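Local coordinates for protein Tox3 (Phaeosphaeria nodorum, PDB 6WES) that acts as a secreted necrotrophic effector, a toxin of a wheat-infecting fungus, and is probably recognised in the host through the Snn3 susceptibility factor, at residues R12-C17 / G22-V27; I33-E36 / N42-L45; L95-Q100 / R141-C146; R108-M111 / I115-T118. All coordinates share one frame; numbering follows the deposited sequence.

Interaction 1 of 4, residues R12-C17 / G22-V27; sequences RSVHDC and GIQRDV
Arg-12 sends its CG trans to the backbone N (chi1 171°) and then bends at chi3 (-61°), which lays its guanidinium alongside the carboxylate of Asp-26 on the next strand. The two groups are nearly coplanar, only 13° apart, and the grip is side-on: Arg-12 NE meets Asp-26 OD1 at 2.7 Å, while Arg-12 NH2 meets Asp-26 OD2 at 2.9 Å. Each oxygen offers its syn lone pair, so the two bonds together fix the rotation of both groups. Gln-24 lies over one face of the guanidinium with its amide almost parallel to it, Gln-24 NE2 lying 3.7 Å from Arg-12 NE, offset toward the rim. The NH2 of Arg-12 also forms a salt bridge with Glu-158 at the C-terminus. On the same face of the sheet, Val-14 CG2 packs on Gln-24 OE1 at 3.7 Å.

The other face carries Ser-13, His-15, Ile-23 and Arg-25. A water there joins Ser-13 OG, the Ile-23 carbonyl and the ring edge of His-15, lying 2.6 Å from His-15 ND1. Four backbone hydrogen bonds tie Ser-13 to Arg-25 and His-15 to Ile-23, as expected of hydrogen-bonded antiparallel pairs. At the turn end, the Gly-22 amide N points at Asp-16 OD1, 2.8 Å away, and that oxygen also pairs with Arg-149. Gly-22, with positive phi, and Ile-23 both face His-15. This is a G1 beta bulge at the tip of an antiparallel beta hairpin, beside the Cys-17–Cys-146 disulfide.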
loop_
_atom_site.group_PDB
_atom_site.type_symbol
_atom_site.label_atom_id
_atom_site.label_comp_id
_atom_site.label_asym_id
_atom_site.label_seq_id
_atom_site.Cartn_x
_atom_site.Cartn_y
_atom_site.Cartn_z
ATOM N N ARG A 12 4.405 2.580 -7.963
ATOM C CA ARG A 12 5.564 1.810 -8.379
ATOM C C ARG A 12 6.769 2.341 -7.614
ATOM O O ARG A 12 6.898 3.557 -7.408
ATOM C CB ARG A 12 5.788 2.007 -9.890
ATOM C CG ARG A 12 7.096 1.447 -10.455
ATOM C CD ARG A 12 7.092 1.448 -11.980
ATOM N NE ARG A 12 6.006 0.611 -12.495
ATOM C CZ ARG A 12 5.668 0.524 -13.784
ATOM N NH1 ARG A 12 6.333 1.237 -14.687
ATOM N NH2 ARG A 12 4.685 -0.279 -14.166
ATOM N N SER A 13 7.691 1.459 -7.256
ATOM C CA SER A 13 8.892 1.911 -6.570
ATOM C C SER A 13 10.067 1.020 -6.941
ATOM O O SER A 13 9.890 -0.110 -7.403
ATOM C CB SER A 13 8.709 1.905 -5.050
ATOM O OG SER A 13 8.418 0.605 -4.556
ATOM N N VAL A 14 11.272 1.537 -6.724
ATOM C CA VAL A 14 12.515 0.808 -6.971
ATOM C C VAL A 14 13.377 0.944 -5.722
ATOM O O VAL A 14 13.506 2.051 -5.173
ATOM C CB VAL A 14 13.272 1.389 -8.188
ATOM C CG1 VAL A 14 14.584 0.634 -8.437
ATOM C CG2 VAL A 14 12.376 1.356 -9.421
ATOM N N HIS A 15 13.955 -0.170 -5.272
ATOM C CA HIS A 15 14.761 -0.201 -4.057
ATOM C C HIS A 15 16.097 -0.881 -4.303
ATOM O O HIS A 15 16.212 -1.806 -5.116
ATOM C CB HIS A 15 14.014 -0.942 -2.934
ATOM C CG HIS A 15 12.841 -0.173 -2.412
ATOM N ND1 HIS A 15 11.593 -0.229 -2.992
ATOM C CD2 HIS A 15 12.751 0.733 -1.412
ATOM C CE1 HIS A 15 10.774 0.602 -2.363
ATOM N NE2 HIS A 15 11.454 1.187 -1.387
ATOM N N ASP A 16 17.090 -0.444 -3.537
ATOM C CA ASP A 16 18.426 -1.032 -3.557
ATOM C C ASP A 16 18.706 -1.600 -2.180
ATOM O O ASP A 16 18.569 -0.903 -1.169
ATOM C CB ASP A 16 19.445 0.031 -3.952
ATOM C CG ASP A 16 19.183 0.558 -5.330
ATOM O OD1 ASP A 16 18.901 -0.241 -6.244
ATOM O OD2 ASP A 16 19.252 1.801 -5.520
ATOM N N CYS A 17 19.037 -2.877 -2.141
ATOM C CA CYS A 17 19.206 -3.590 -0.885
ATOM C C CYS A 17 20.635 -4.118 -0.800
ATOM O O CYS A 17 21.441 -3.934 -1.720
ATOM C CB CYS A 17 18.175 -4.720 -0.769
ATOM S SG CYS A 17 16.420 -4.168 -0.768
ATOM N N GLY A 22 18.059 -2.544 -7.665
ATOM C CA GLY A 22 17.120 -2.344 -8.754
ATOM C C GLY A 22 15.834 -3.135 -8.657
ATOM O O GLY A 22 15.248 -3.496 -9.696
ATOM N N ILE A 23 15.342 -3.383 -7.443
ATOM C CA ILE A 23 14.133 -4.174 -7.247
ATOM C C ILE A 23 12.942 -3.262 -7.479
ATOM O O ILE A 23 12.678 -2.358 -6.683
ATOM C CB ILE A 23 14.093 -4.785 -5.842
ATOM C CG1 ILE A 23 15.359 -5.610 -5.575
ATOM C CG2 ILE A 23 12.828 -5.597 -5.685
ATOM C CD1 ILE A 23 15.469 -6.092 -4.134
ATOM N N GLN A 24 12.193 -3.521 -8.537
ATOM C CA GLN A 24 10.999 -2.747 -8.841
ATOM C C GLN A 24 9.744 -3.516 -8.436
ATOM O O GLN A 24 9.647 -4.732 -8.644
ATOM C CB GLN A 24 10.935 -2.424 -10.327
ATOM C CG GLN A 24 9.733 -1.540 -10.704
ATOM C CD GLN A 24 9.853 -1.004 -12.106
ATOM O OE1 GLN A 24 10.734 -0.195 -12.385
ATOM N NE2 GLN A 24 8.985 -1.462 -13.000
ATOM N N ARG A 25 8.783 -2.812 -7.852
ATOM C CA ARG A 25 7.510 -3.413 -7.479
ATOM C C ARG A 25 6.379 -2.441 -7.764
ATOM O O ARG A 25 6.512 -1.241 -7.510
ATOM C CB ARG A 25 7.456 -3.705 -5.973
ATOM C CG ARG A 25 8.536 -4.660 -5.467
ATOM C CD ARG A 25 8.069 -6.095 -5.582
ATOM N NE ARG A 25 8.238 -6.617 -6.927
ATOM C CZ ARG A 25 7.669 -7.747 -7.341
ATOM N NH1 ARG A 25 7.857 -8.186 -8.578
ATOM N NH2 ARG A 25 6.915 -8.444 -6.508
ATOM N N ASP A 26 5.251 -2.973 -8.236
ATOM C CA ASP A 26 3.997 -2.238 -8.368
ATOM C C ASP A 26 3.049 -2.730 -7.281
ATOM O O ASP A 26 2.900 -3.938 -7.095
ATOM C CB ASP A 26 3.340 -2.509 -9.728
ATOM C CG ASP A 26 3.961 -1.728 -10.861
ATOM O OD1 ASP A 26 5.043 -1.152 -10.664
ATOM O OD2 ASP A 26 3.392 -1.713 -11.980
ATOM N N VAL A 27 2.402 -1.801 -6.586
ATOM C CA VAL A 27 1.424 -2.112 -5.547
ATOM C C VAL A 27 0.154 -1.352 -5.892
ATOM O O VAL A 27 0.207 -0.137 -6.122
ATOM C CB VAL A 27 1.938 -1.697 -4.156
ATOM C CG1 VAL A 27 0.908 -2.030 -3.086
ATOM C CG2 VAL A 27 3.248 -2.404 -3.845
HETATM O O HOH W 1 10.394 -1.600 -4.910
#

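Interaction 2 of 4, residues I33-E36 / N42-L45; sequences IPFE and NQVL
Ile-33 and Leu-45 bring their CA atoms to 6.9 Å, and Glu-36 and Gln-43 come no closer than 8.0 Å between CA atoms, so the backbones do not pair here as neighbouring strands would. The gap is bridged by a side chain. Gln-43 starts from the tight position between its own N and carbonyl carbon (chi1 67°), then runs out extended toward the end of strand 23-36.

Its amide docks on the main chain of Glu-36 much as a peptide group on an adjacent strand would. Glu-36 N donates to Gln-43 OE1 at 2.9 Å, in the carbonyl plane on a lone pair, and Gln-43 NE2 donates to Glu-36 O at 2.8 Å. That NE2 also bonds to Gly-40 O. Held in this way, the amide lies over one face of the Phe-35 ring, the planes 21° apart, with Gln-43 NE2 3.4 Å from Phe-35 CE1. The amide hydrogens are spent on carbonyls, so the ring meets the flat of the group.

Next to it, Leu-45 CD2 reaches Pro-34 O at 3.7 Å, and its other methyl, CD1, touches Ile-33 CG2 at 4.3 Å. The carboxylate of Glu-36 turns away to the N-terminal amine of Tyr-1. The arrangement is a loop connecting the antiparallel neighbours 23-36 and 45-53, in which a side-chain amide stands in for a strand partner and pairs with the N and O of Glu-36.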
loop_
_atom_site.group_PDB
_atom_site.type_symbol
_atom_site.label_atom_id
_atom_site.label_comp_id
_atom_site.label_asym_id
_atom_site.label_seq_id
_atom_site.Cartn_x
_atom_site.Cartn_y
_atom_site.Cartn_z
ATOM N N ILE A 33 -15.984 3.158 -0.366
ATOM C CA ILE A 33 -16.445 4.174 0.586
ATOM C C ILE A 33 -17.946 4.387 0.437
ATOM O O ILE A 33 -18.369 5.168 -0.425
ATOM C CB ILE A 33 -15.725 5.520 0.384
ATOM C CG1 ILE A 33 -14.213 5.332 0.222
ATOM C CG2 ILE A 33 -16.062 6.425 1.567
ATOM C CD1 ILE A 33 -13.771 5.501 -1.179
ATOM N N PRO A 34 -18.776 3.725 1.232
ATOM C CA PRO A 34 -20.217 3.977 1.188
ATOM C C PRO A 34 -20.531 5.367 1.718
ATOM O O PRO A 34 -19.799 5.929 2.541
ATOM C CB PRO A 34 -20.795 2.921 2.143
ATOM C CG PRO A 34 -19.659 1.964 2.473
ATOM C CD PRO A 34 -18.399 2.687 2.201
ATOM N N PHE A 35 -21.647 5.926 1.261
ATOM C CA PHE A 35 -22.049 7.245 1.730
ATOM C C PHE A 35 -23.557 7.208 1.932
ATOM O O PHE A 35 -24.308 6.886 1.002
ATOM C CB PHE A 35 -21.652 8.319 0.699
ATOM C CG PHE A 35 -22.038 9.735 1.066
ATOM C CD1 PHE A 35 -21.137 10.585 1.657
ATOM C CD2 PHE A 35 -23.290 10.222 0.736
ATOM C CE1 PHE A 35 -21.491 11.904 1.978
ATOM C CE2 PHE A 35 -23.665 11.533 1.062
ATOM C CZ PHE A 35 -22.758 12.373 1.671
ATOM N N GLU A 36 -24.015 7.571 3.124
ATOM C CA GLU A 36 -25.449 7.613 3.400
ATOM C C GLU A 36 -25.998 8.972 2.988
ATOM O O GLU A 36 -25.642 9.999 3.583
ATOM C CB GLU A 36 -25.698 7.343 4.885
ATOM C CG GLU A 36 -27.136 7.607 5.357
ATOM C CD GLU A 36 -28.198 6.869 4.548
ATOM O OE1 GLU A 36 -28.272 5.622 4.691
ATOM O OE2 GLU A 36 -28.966 7.521 3.828
ATOM N N ASN A 42 -20.585 15.713 6.930
ATOM C CA ASN A 42 -19.718 15.456 8.069
ATOM C C ASN A 42 -19.971 14.077 8.671
ATOM O O ASN A 42 -19.593 13.813 9.820
ATOM C CB ASN A 42 -19.863 16.587 9.099
ATOM C CG ASN A 42 -19.742 17.982 8.454
ATOM O OD1 ASN A 42 -18.741 18.283 7.815
ATOM N ND2 ASN A 42 -20.768 18.816 8.605
ATOM N N GLN A 43 -20.595 13.183 7.914
ATOM C CA GLN A 43 -20.865 11.854 8.430
ATOM C C GLN A 43 -19.586 11.040 8.586
ATOM O O GLN A 43 -18.612 11.196 7.845
ATOM C CB GLN A 43 -21.827 11.101 7.519
ATOM C CG GLN A 43 -21.283 10.752 6.139
ATOM C CD GLN A 43 -22.359 10.118 5.269
ATOM O OE1 GLN A 43 -22.424 8.889 5.122
ATOM N NE2 GLN A 43 -23.217 10.953 4.705
ATOM N N VAL A 44 -19.598 10.167 9.591
ATOM C CA VAL A 44 -18.532 9.188 9.738
ATOM C C VAL A 44 -18.572 8.276 8.525
ATOM O O VAL A 44 -19.653 7.914 8.050
ATOM C CB VAL A 44 -18.788 8.393 11.032
ATOM C CG1 VAL A 44 -17.915 7.194 11.116
ATOM C CG2 VAL A 44 -18.613 9.268 12.274
ATOM N N LEU A 45 -17.401 7.917 7.990
ATOM C CA LEU A 45 -17.307 7.084 6.795
ATOM C C LEU A 45 -16.621 5.783 7.151
ATOM O O LEU A 45 -15.698 5.773 7.964
ATOM C CB LEU A 45 -16.495 7.771 5.683
ATOM C CG LEU A 45 -17.100 9.078 5.180
ATOM C CD1 LEU A 45 -16.087 9.758 4.257
ATOM C CD2 LEU A 45 -18.393 8.790 4.433
#

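Interaction 3 of 4, residues L95-Q100 / R141-C146; sequences LYQLRQ and RVFLEC
This contact belongs to the antiparallel sheet of the beta barrel, where one aromatic side chain reaches across an intervening strand. Phe-143, just ahead of strand 144-153, packs against Leu-95, Gln-97 and Arg-99, the residues of strand 92-105 that face it. It carries its CG beside the backbone N (chi1 -65°), which directs the ring down onto that strand.

Gln-97 crosses the Phe-143 side chain at about a right angle, its amide turned 48° from the ring plane, with Gln-97 CB 3.8 Å from Phe-143 CZ and Gln-97 OE1 4.0 Å from Phe-143 CE2. Leu-95 takes the ring edge: its carbonyl O lies near the ring plane, 3.9 Å from Phe-143 CE1, and its CD2 methyl touches the same CE1 at 4.2 Å. Arg-99 brings NH2 to 3.8 Å from Phe-143 CD2, its guanidinium standing almost perpendicular to the ring, 81° between planes. That guanidinium is held by its neighbour two residues back. Arg-99 NE and NH2 both donate to Gln-97 OE1, the NE bond measuring 2.9 Å, so one oxygen takes two N–H groups in a side-on grip. Gln-97 NE2 in turn bonds to Asp-80 OD1, which holds the amide at both its oxygen and its nitrogen.

Strand 126-133 runs between the two segments in the sheet, and its His-128 also touches Phe-143, so the ring spans a middle strand. On the reverse face, Tyr-96 bonds to Glu-129 and Leu-98 packs on Ser-13 and His-15 of strand 2-16, while Cys-146 is linked by disulfide to Cys-17.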
loop_
_atom_site.group_PDB
_atom_site.type_symbol
_atom_site.label_atom_id
_atom_site.label_comp_id
_atom_site.label_asym_id
_atom_site.label_seq_id
_atom_site.Cartn_x
_atom_site.Cartn_y
_atom_site.Cartn_z
ATOM N N LEU A 95 14.387 -12.757 1.809
ATOM C CA LEU A 95 12.995 -12.373 1.951
ATOM C C LEU A 95 12.918 -10.854 2.007
ATOM O O LEU A 95 13.696 -10.215 2.717
ATOM C CB LEU A 95 12.427 -12.954 3.248
ATOM C CG LEU A 95 10.959 -12.588 3.460
ATOM C CD1 LEU A 95 10.051 -13.183 2.399
ATOM C CD2 LEU A 95 10.517 -13.020 4.837
ATOM N N TYR A 96 11.991 -10.292 1.261
ATOM C CA TYR A 96 11.796 -8.851 1.163
ATOM C C TYR A 96 10.400 -8.502 1.622
ATOM O O TYR A 96 9.451 -9.252 1.376
ATOM C CB TYR A 96 11.925 -8.380 -0.282
ATOM C CG TYR A 96 13.314 -8.588 -0.766
ATOM C CD1 TYR A 96 14.283 -7.613 -0.588
ATOM C CD2 TYR A 96 13.663 -9.783 -1.387
ATOM C CE1 TYR A 96 15.590 -7.831 -1.008
ATOM C CE2 TYR A 96 14.938 -10.011 -1.790
ATOM C CZ TYR A 96 15.893 -9.029 -1.596
ATOM O OH TYR A 96 17.184 -9.277 -2.000
ATOM N N GLN A 97 10.277 -7.366 2.283
ATOM C CA GLN A 97 8.975 -6.829 2.643
ATOM C C GLN A 97 8.909 -5.364 2.239
ATOM O O GLN A 97 9.743 -4.551 2.677
ATOM C CB GLN A 97 8.760 -6.958 4.138
ATOM C CG GLN A 97 7.377 -6.486 4.561
ATOM C CD GLN A 97 7.101 -6.873 5.985
ATOM O OE1 GLN A 97 7.308 -6.074 6.904
ATOM N NE2 GLN A 97 6.638 -8.105 6.182
ATOM N N LEU A 98 7.929 -5.038 1.408
ATOM C CA LEU A 98 7.689 -3.680 0.938
ATOM C C LEU A 98 6.508 -3.115 1.712
ATOM O O LEU A 98 5.471 -3.783 1.853
ATOM C CB LEU A 98 7.356 -3.719 -0.547
ATOM C CG LEU A 98 6.949 -2.399 -1.200
ATOM C CD1 LEU A 98 8.068 -1.342 -1.037
ATOM C CD2 LEU A 98 6.666 -2.666 -2.652
ATOM N N ARG A 99 6.696 -1.935 2.279
ATOM C CA ARG A 99 5.674 -1.273 3.086
ATOM C C ARG A 99 5.296 0.014 2.358
ATOM O O ARG A 99 6.081 0.973 2.308
ATOM C CB ARG A 99 6.213 -1.003 4.485
ATOM C CG ARG A 99 6.655 -2.279 5.188
ATOM C CD ARG A 99 7.224 -2.034 6.573
ATOM N NE ARG A 99 7.834 -3.258 7.076
ATOM C CZ ARG A 99 8.755 -3.300 8.038
ATOM N NH1 ARG A 99 9.145 -2.172 8.637
ATOM N NH2 ARG A 99 9.252 -4.463 8.412
ATOM N N GLN A 100 4.112 0.036 1.771
ATOM C CA GLN A 100 3.704 1.102 0.855
ATOM C C GLN A 100 2.499 1.855 1.408
ATOM O O GLN A 100 1.385 1.295 1.446
ATOM C CB GLN A 100 3.383 0.472 -0.497
ATOM C CG GLN A 100 2.814 1.428 -1.552
ATOM C CD GLN A 100 3.792 2.520 -1.909
ATOM O OE1 GLN A 100 4.787 2.269 -2.591
ATOM N NE2 GLN A 100 3.526 3.745 -1.448
ATOM N N ARG A 141 10.970 -12.435 10.366
ATOM C CA ARG A 141 10.989 -12.092 11.783
ATOM C C ARG A 141 11.780 -10.823 12.090
ATOM O O ARG A 141 11.517 -10.185 13.123
ATOM C CB ARG A 141 11.516 -13.276 12.609
ATOM C CG ARG A 141 10.710 -14.562 12.427
ATOM C CD ARG A 141 11.081 -15.626 13.459
ATOM N NE ARG A 141 10.132 -16.740 13.453
ATOM C CZ ARG A 141 10.361 -17.919 12.877
ATOM N NH1 ARG A 141 11.513 -18.145 12.262
ATOM N NH2 ARG A 141 9.441 -18.873 12.919
ATOM N N VAL A 142 12.716 -10.445 11.213
ATOM C CA VAL A 142 13.552 -9.256 11.391
ATOM C C VAL A 142 14.133 -8.926 10.021
ATOM O O VAL A 142 14.246 -9.798 9.159
ATOM C CB VAL A 142 14.673 -9.521 12.434
ATOM C CG1 VAL A 142 15.742 -10.465 11.854
ATOM C CG2 VAL A 142 15.292 -8.200 12.923
ATOM N N PHE A 143 14.509 -7.656 9.817
ATOM C CA PHE A 143 14.950 -7.174 8.507
ATOM C C PHE A 143 15.970 -6.052 8.668
ATOM O O PHE A 143 16.031 -5.384 9.702
ATOM C CB PHE A 143 13.790 -6.538 7.728
ATOM C CG PHE A 143 12.675 -7.484 7.346
ATOM C CD1 PHE A 143 12.753 -8.271 6.208
ATOM C CD2 PHE A 143 11.517 -7.542 8.113
ATOM C CE1 PHE A 143 11.692 -9.095 5.839
ATOM C CE2 PHE A 143 10.457 -8.366 7.763
ATOM C CZ PHE A 143 10.541 -9.153 6.636
ATOM N N LEU A 144 16.742 -5.818 7.607
ATOM C CA LEU A 144 17.527 -4.592 7.436
ATOM C C LEU A 144 16.847 -3.718 6.386
ATOM O O LEU A 144 16.486 -4.210 5.313
ATOM C CB LEU A 144 18.939 -4.926 6.942
ATOM C CG LEU A 144 19.910 -5.665 7.874
ATOM C CD1 LEU A 144 21.095 -6.237 7.102
ATOM C CD2 LEU A 144 20.398 -4.737 8.967
ATOM N N GLU A 145 16.705 -2.425 6.663
ATOM C CA GLU A 145 16.035 -1.546 5.715
ATOM C C GLU A 145 16.939 -1.218 4.523
ATOM O O GLU A 145 18.130 -0.942 4.679
ATOM C CB GLU A 145 15.602 -0.254 6.415
ATOM C CG GLU A 145 14.694 0.636 5.580
ATOM C CD GLU A 145 14.048 1.746 6.388
ATOM O OE1 GLU A 145 13.730 1.524 7.577
ATOM O OE2 GLU A 145 13.858 2.839 5.827
ATOM N N CYS A 146 16.349 -1.251 3.322
ATOM C CA CYS A 146 16.964 -0.924 2.044
ATOM C C CYS A 146 16.876 0.579 1.785
ATOM O O CYS A 146 16.268 1.323 2.553
ATOM C CB CYS A 146 16.215 -1.661 0.941
ATOM S SG CYS A 146 16.051 -3.441 1.168
#

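Interaction 4 of 4, residues R108-M111 / I115-T118; sequences RTRM and IYLT
Arg-110 and Tyr-116 meet through a CH-pi contact. The two side chains lie side by side and point the same way, so the aliphatic part of the arginine runs along one face of the phenol ring. Arg-110 CD sits 3.7 Å from the centroid of the Tyr-116 ring and 18° off its normal, and Arg-110 CB lies 3.6 Å from Tyr-116 CD1 nearer the root of the ring. The arginine chain is extended from CG to NE, and at chi1 -162° Tyr-116 turns its ring away from its own amide N and flat against Arg-110.

Van der Waals packing, much of it against backbone, is the work of Met-111. Its CG presses against the peptide before Tyr-116, 3.3 Å from Tyr-116 N, and makes an apolar contact with the tyrosine's CB at 3.7 Å. The methionine chain then bends at chi3 so that its CE methyl comes 4.0 Å from Ile-115 CA. The two segments are parts of the long irregular loop between strands 92-105 and 126-133, which turns back on itself after a short 3-10 stretch at residues 108-109. Beyond this loop, Met-111 also packs on Phe-35 and Leu-45, and Ile-115 on Ile-33.

Polar ties hold the loop from outside the contact. The guanidinium of Arg-108 reaches the carbonyls of Ala-70, Pro-41 and Gln-43, the backbone of Tyr-116 hydrogen-bonds with Asp-107, and Thr-109 OG1 bonds to the carboxylate of that same aspartate.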
loop_
_atom_site.group_PDB
_atom_site.type_symbol
_atom_site.label_atom_id
_atom_site.label_comp_id
_atom_site.label_asym_id
_atom_site.label_seq_id
_atom_site.Cartn_x
_atom_site.Cartn_y
_atom_site.Cartn_z
ATOM N N ARG A 108 -14.743 17.691 2.514
ATOM C CA ARG A 108 -16.069 17.601 3.111
ATOM C C ARG A 108 -16.913 18.835 2.835
ATOM O O ARG A 108 -18.131 18.778 3.018
ATOM C CB ARG A 108 -16.016 17.277 4.602
ATOM C CG ARG A 108 -15.583 15.827 4.896
ATOM C CD ARG A 108 -15.632 15.579 6.361
ATOM N NE ARG A 108 -15.277 14.237 6.812
ATOM C CZ ARG A 108 -16.123 13.216 6.902
ATOM N NH1 ARG A 108 -17.365 13.339 6.465
ATOM N NH2 ARG A 108 -15.728 12.047 7.416
ATOM N N THR A 109 -16.312 19.940 2.380
ATOM C CA THR A 109 -17.124 21.091 1.973
ATOM C C THR A 109 -17.965 20.816 0.737
ATOM O O THR A 109 -18.897 21.586 0.458
ATOM C CB THR A 109 -16.285 22.360 1.737
ATOM O OG1 THR A 109 -15.594 22.277 0.485
ATOM C CG2 THR A 109 -15.297 22.599 2.873
ATOM N N ARG A 110 -17.676 19.736 0.013
ATOM C CA ARG A 110 -18.357 19.397 -1.230
ATOM C C ARG A 110 -19.069 18.057 -1.126
ATOM O O ARG A 110 -19.358 17.425 -2.146
ATOM C CB ARG A 110 -17.376 19.400 -2.403
ATOM C CG ARG A 110 -16.848 20.792 -2.698
ATOM C CD ARG A 110 -15.924 20.768 -3.932
ATOM N NE ARG A 110 -15.400 22.104 -4.249
ATOM C CZ ARG A 110 -16.048 23.036 -4.941
ATOM N NH1 ARG A 110 -17.270 22.816 -5.412
ATOM N NH2 ARG A 110 -15.462 24.212 -5.154
ATOM N N MET A 111 -19.385 17.623 0.089
ATOM C CA MET A 111 -19.900 16.277 0.319
ATOM C C MET A 111 -21.371 16.265 0.741
ATOM O O MET A 111 -21.806 15.414 1.521
ATOM C CB MET A 111 -18.999 15.510 1.289
ATOM C CG MET A 111 -17.771 14.998 0.566
ATOM S SD MET A 111 -16.586 14.096 1.573
ATOM C CE MET A 111 -17.653 13.002 2.499
ATOM N N ILE A 115 -19.528 11.356 -1.579
ATOM C CA ILE A 115 -18.117 11.641 -1.275
ATOM C C ILE A 115 -17.556 12.643 -2.285
ATOM O O ILE A 115 -18.094 12.855 -3.378
ATOM C CB ILE A 115 -17.266 10.364 -1.276
ATOM C CG1 ILE A 115 -17.178 9.755 -2.675
ATOM C CG2 ILE A 115 -17.794 9.373 -0.210
ATOM C CD1 ILE A 115 -16.058 8.711 -2.775
ATOM N N TYR A 116 -16.421 13.227 -1.922
ATOM C CA TYR A 116 -15.687 14.093 -2.847
ATOM C C TYR A 116 -14.238 13.969 -2.424
ATOM O O TYR A 116 -13.930 14.196 -1.249
ATOM C CB TYR A 116 -16.138 15.549 -2.725
ATOM C CG TYR A 116 -15.764 16.426 -3.892
ATOM C CD1 TYR A 116 -16.722 16.819 -4.814
ATOM C CD2 TYR A 116 -14.453 16.844 -4.066
ATOM C CE1 TYR A 116 -16.408 17.642 -5.888
ATOM C CE2 TYR A 116 -14.119 17.681 -5.158
ATOM C CZ TYR A 116 -15.102 18.041 -6.053
ATOM O OH TYR A 116 -14.799 18.868 -7.117
ATOM N N LEU A 117 -13.370 13.538 -3.338
ATOM C CA LEU A 117 -11.979 13.252 -3.007
ATOM C C LEU A 117 -11.051 14.334 -3.532
ATOM O O LEU A 117 -11.400 15.109 -4.422
ATOM C CB LEU A 117 -11.546 11.890 -3.563
ATOM C CG LEU A 117 -12.497 10.745 -3.200
ATOM C CD1 LEU A 117 -11.977 9.473 -3.869
ATOM C CD2 LEU A 117 -12.634 10.554 -1.697
ATOM N N THR A 118 -9.857 14.389 -2.929
ATOM C CA THR A 118 -8.822 15.267 -3.406
ATOM C C THR A 118 -7.750 14.439 -4.092
ATOM O O THR A 118 -7.604 13.250 -3.803
ATOM C CB THR A 118 -8.233 16.051 -2.227
ATOM O OG1 THR A 118 -7.784 15.155 -1.216
ATOM C CG2 THR A 118 -9.316 16.953 -1.636
#

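Overall arrangement
The four contacts fall into two groups on opposite sides of the centre of an elongated, all-beta molecule. Interactions 1 and 3 have centres about 12 Å apart and are joined covalently by the Cys-17–Cys-146 disulfide. Interactions 2 and 4, about 11 Å apart, meet where Phe-35 and Gln-43 touch the loop of residues 108-118. Between the groups, centres are about 33 to 35 Å apart. Strand 23-36 runs from one to the other, lending its start to interaction 1 and its end to interaction 2. Along the chain, 1 precedes 2, and 4 is nested within the stretch closed by 3. The disulfide thus ties the region of 1 and 3, while 2 and 4 join loops to the far part of strand 23-36.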